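Local atomic coordinates of chaperone SycD (Chlamydia pneumoniae, PDB entry 4NRH), a protein that probably acts as a type III secretion chaperone, binding the gatekeeper CopN in a complex that directs the secretion of translocator proteins. Residues 58-66 with 86-96. Residues are numbered along the deposited sequence; the frame is centred on the assembly and turned at random.
Sequences EDLEKVYKE and LVFFNPFVSKF
Lys95 lies along the ring of Tyr64 and ends at the carboxylate of Glu61, and the whole length of its chain is used. CB and CG pass the phenolic end of the ring, CG 4.0 Å from Tyr64 CZ. CD then moves over the CZ–CE2 bond, and CE settles above one face, 3.9 Å from the centroid of the Tyr64 ring and 18° off its normal, a CH-pi contact. NZ finally reaches Glu61 OE1 at 2.9 Å, on the syn lone pair, completing a salt bridge. With chi1 at 73° and the chain extended beyond CG, the lysine carries its methylenes over the ring and places NZ past it; Glu61 helps by bending at chi2, since its CB starts out away from the partner segment. Tyrosine suits its place because the flat ring gives those methylenes a face, while its hydroxyl can still bond to Ser99, which also bonds to Lys95 O.

The rest of the contact is apolar. Phe96 meets Tyr64 obliquely, CD1 to CD1 3.7 Å, with the planes 36° apart. Leu86, a branched chain, divides its methyls: CD1 presses on Tyr64 CA at 3.6 Å, while CD2 fits between Leu60 and Val63, 3.7 Å from Val63 CG1. Leu60 in turn spreads CD2 to Phe89 and CD1 to Asn90 CB and the edge of Phe96.

Helix 57-72 thus packs against the end of helix 76-89 and the start of helix 94-106, successive helices in the chain, consistent with the TPR-like stacking of this chaperone family. Apolar side chains make most of the contacts and probably most of the adhesion, while the one salt bridge pairs the lysine charge at the partly exposed border.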
# COMPACT_ATOMS: atom_id res chain seq x y z
N GLU D 58 19.99 8.54 -13.27
CA GLU D 58 20.65 9.58 -12.50
C GLU D 58 20.02 9.70 -11.11
O GLU D 58 20.71 9.93 -10.12
CB GLU D 58 20.58 10.92 -13.23
CG GLU D 58 21.22 10.92 -14.61
CD GLU D 58 20.23 10.58 -15.71
OE1 GLU D 58 19.52 9.56 -15.59
OE2 GLU D 58 20.17 11.33 -16.71
N ASP D 59 18.70 9.55 -11.06
CA ASP D 59 17.97 9.59 -9.79
C ASP D 59 18.39 8.44 -8.87
O ASP D 59 18.58 8.64 -7.67
CB ASP D 59 16.46 9.54 -10.03
CG ASP D 59 15.91 10.86 -10.55
OD1 ASP D 59 16.53 11.91 -10.26
OD2 ASP D 59 14.87 10.85 -11.23
N LEU D 60 18.52 7.25 -9.44
CA LEU D 60 18.92 6.08 -8.66
C LEU D 60 20.36 6.22 -8.17
O LEU D 60 20.69 5.76 -7.08
CB LEU D 60 18.77 4.80 -9.49
CG LEU D 60 17.35 4.33 -9.78
CD1 LEU D 60 17.36 2.92 -10.33
CD2 LEU D 60 16.48 4.42 -8.53
N GLU D 61 21.20 6.85 -8.98
CA GLU D 61 22.59 7.07 -8.61
C GLU D 61 22.69 7.99 -7.39
O GLU D 61 23.51 7.75 -6.50
CB GLU D 61 23.38 7.66 -9.78
CG GLU D 61 24.88 7.75 -9.52
CD GLU D 61 25.49 6.43 -9.11
OE1 GLU D 61 25.14 5.39 -9.71
OE2 GLU D 61 26.34 6.42 -8.19
N LYS D 62 21.87 9.03 -7.37
CA LYS D 62 21.81 9.93 -6.22
C LYS D 62 21.45 9.16 -4.96
O LYS D 62 22.05 9.37 -3.90
CB LYS D 62 20.79 11.05 -6.45
CG LYS D 62 21.15 12.05 -7.53
CD LYS D 62 20.04 13.08 -7.69
CE LYS D 62 20.37 14.11 -8.75
NZ LYS D 62 19.23 15.05 -8.97
N VAL D 63 20.47 8.27 -5.09
CA VAL D 63 20.03 7.44 -3.97
C VAL D 63 21.13 6.47 -3.55
O VAL D 63 21.32 6.21 -2.37
CB VAL D 63 18.75 6.66 -4.34
CG1 VAL D 63 18.34 5.74 -3.20
CG2 VAL D 63 17.62 7.62 -4.67
N TYR D 64 21.86 5.95 -4.54
CA TYR D 64 22.96 5.03 -4.26
C TYR D 64 24.04 5.68 -3.40
O TYR D 64 24.55 5.07 -2.47
CB TYR D 64 23.58 4.52 -5.56
CG TYR D 64 24.72 3.54 -5.34
CD1 TYR D 64 24.49 2.31 -4.75
CD2 TYR D 64 26.02 3.86 -5.72
CE1 TYR D 64 25.53 1.41 -4.54
CE2 TYR D 64 27.06 2.97 -5.51
CZ TYR D 64 26.81 1.75 -4.93
OH TYR D 64 27.84 0.86 -4.72
N LYS D 65 24.38 6.92 -3.73
CA LYS D 65 25.37 7.67 -2.97
C LYS D 65 24.89 7.91 -1.54
O LYS D 65 25.68 7.86 -0.60
CB LYS D 65 25.68 9.00 -3.65
CG LYS D 65 26.53 8.86 -4.91
CD LYS D 65 26.78 10.20 -5.58
CE LYS D 65 27.53 11.14 -4.65
NZ LYS D 65 27.68 12.50 -5.24
N GLU D 66 23.60 8.17 -1.38
CA GLU D 66 23.00 8.35 -0.06
C GLU D 66 23.18 7.11 0.80
O GLU D 66 23.53 7.20 1.98
CB GLU D 66 21.52 8.70 -0.18
CG GLU D 66 21.23 10.02 -0.87
CD GLU D 66 19.76 10.38 -0.85
OE1 GLU D 66 18.92 9.46 -0.90
OE2 GLU D 66 19.44 11.58 -0.80
N LEU D 86 16.58 0.44 -3.73
CA LEU D 86 17.27 0.48 -5.01
C LEU D 86 17.10 -0.85 -5.75
O LEU D 86 16.86 -0.87 -6.96
CB LEU D 86 18.75 0.79 -4.82
CG LEU D 86 19.10 2.24 -4.52
CD1 LEU D 86 20.56 2.37 -4.17
CD2 LEU D 86 18.75 3.12 -5.71
N VAL D 87 17.24 -1.94 -5.01
CA VAL D 87 17.08 -3.27 -5.57
C VAL D 87 15.63 -3.50 -6.00
O VAL D 87 15.36 -4.15 -7.01
CB VAL D 87 17.52 -4.35 -4.55
CG1 VAL D 87 16.82 -5.67 -4.81
CG2 VAL D 87 19.03 -4.52 -4.56
N PHE D 88 14.70 -2.92 -5.25
CA PHE D 88 13.29 -2.97 -5.59
C PHE D 88 13.01 -2.28 -6.92
O PHE D 88 12.23 -2.77 -7.74
CB PHE D 88 12.45 -2.34 -4.47
CG PHE D 88 11.02 -2.07 -4.86
CD1 PHE D 88 10.06 -3.07 -4.76
CD2 PHE D 88 10.62 -0.82 -5.30
CE1 PHE D 88 8.75 -2.84 -5.11
CE2 PHE D 88 9.30 -0.58 -5.66
CZ PHE D 88 8.37 -1.59 -5.56
N PHE D 89 13.65 -1.14 -7.13
CA PHE D 89 13.46 -0.36 -8.35
C PHE D 89 14.17 -0.98 -9.55
O PHE D 89 13.61 -1.04 -10.65
CB PHE D 89 13.94 1.08 -8.14
CG PHE D 89 13.00 1.90 -7.30
CD1 PHE D 89 11.64 1.90 -7.56
CD2 PHE D 89 13.48 2.68 -6.26
CE1 PHE D 89 10.77 2.65 -6.79
CE2 PHE D 89 12.62 3.43 -5.49
CZ PHE D 89 11.26 3.42 -5.76
N ASN D 90 15.41 -1.43 -9.35
CA ASN D 90 16.17 -2.06 -10.42
C ASN D 90 17.09 -3.14 -9.86
O ASN D 90 18.22 -2.85 -9.48
CB ASN D 90 16.98 -1.02 -11.20
CG ASN D 90 17.55 -1.56 -12.50
OD1 ASN D 90 17.69 -2.77 -12.68
ND2 ASN D 90 17.89 -0.66 -13.42
N PRO D 91 16.61 -4.39 -9.82
CA PRO D 91 17.34 -5.52 -9.24
C PRO D 91 18.43 -6.08 -10.16
O PRO D 91 19.05 -7.08 -9.82
CB PRO D 91 16.25 -6.56 -9.01
CG PRO D 91 15.26 -6.28 -10.08
CD PRO D 91 15.27 -4.79 -10.29
N PHE D 92 18.65 -5.44 -11.31
CA PHE D 92 19.64 -5.92 -12.26
C PHE D 92 20.94 -5.12 -12.19
O PHE D 92 21.86 -5.36 -12.97
CB PHE D 92 19.08 -5.90 -13.68
CG PHE D 92 17.86 -6.76 -13.86
CD1 PHE D 92 17.98 -8.13 -14.01
CD2 PHE D 92 16.60 -6.20 -13.88
CE1 PHE D 92 16.87 -8.92 -14.17
CE2 PHE D 92 15.47 -6.99 -14.04
CZ PHE D 92 15.61 -8.35 -14.19
N VAL D 93 21.01 -4.18 -11.25
CA VAL D 93 22.24 -3.44 -11.01
C VAL D 93 23.04 -4.14 -9.92
O VAL D 93 22.65 -4.14 -8.76
CB VAL D 93 21.96 -1.99 -10.61
CG1 VAL D 93 23.27 -1.22 -10.45
CG2 VAL D 93 21.06 -1.31 -11.63
N SER D 94 24.16 -4.74 -10.32
CA SER D 94 24.92 -5.62 -9.44
C SER D 94 25.50 -4.92 -8.21
O SER D 94 25.61 -5.52 -7.14
CB SER D 94 26.05 -6.28 -10.22
OG SER D 94 26.95 -5.32 -10.73
N LYS D 95 25.87 -3.65 -8.36
CA LYS D 95 26.46 -2.91 -7.25
C LYS D 95 25.43 -2.60 -6.16
O LYS D 95 25.79 -2.35 -5.02
CB LYS D 95 27.13 -1.62 -7.74
CG LYS D 95 26.18 -0.52 -8.15
CD LYS D 95 26.96 0.71 -8.60
CE LYS D 95 26.05 1.87 -8.94
NZ LYS D 95 26.82 3.07 -9.37
N PHE D 96 24.15 -2.61 -6.53
CA PHE D 96 23.09 -2.43 -5.54
C PHE D 96 23.05 -3.62 -4.60
O PHE D 96 23.02 -3.46 -3.38
CB PHE D 96 21.72 -2.25 -6.22
CG PHE D 96 21.57 -0.96 -6.98
CD1 PHE D 96 22.55 0.02 -6.93
CD2 PHE D 96 20.42 -0.72 -7.72
CE1 PHE D 96 22.40 1.20 -7.63
CE2 PHE D 96 20.27 0.47 -8.42
CZ PHE D 96 21.26 1.43 -8.37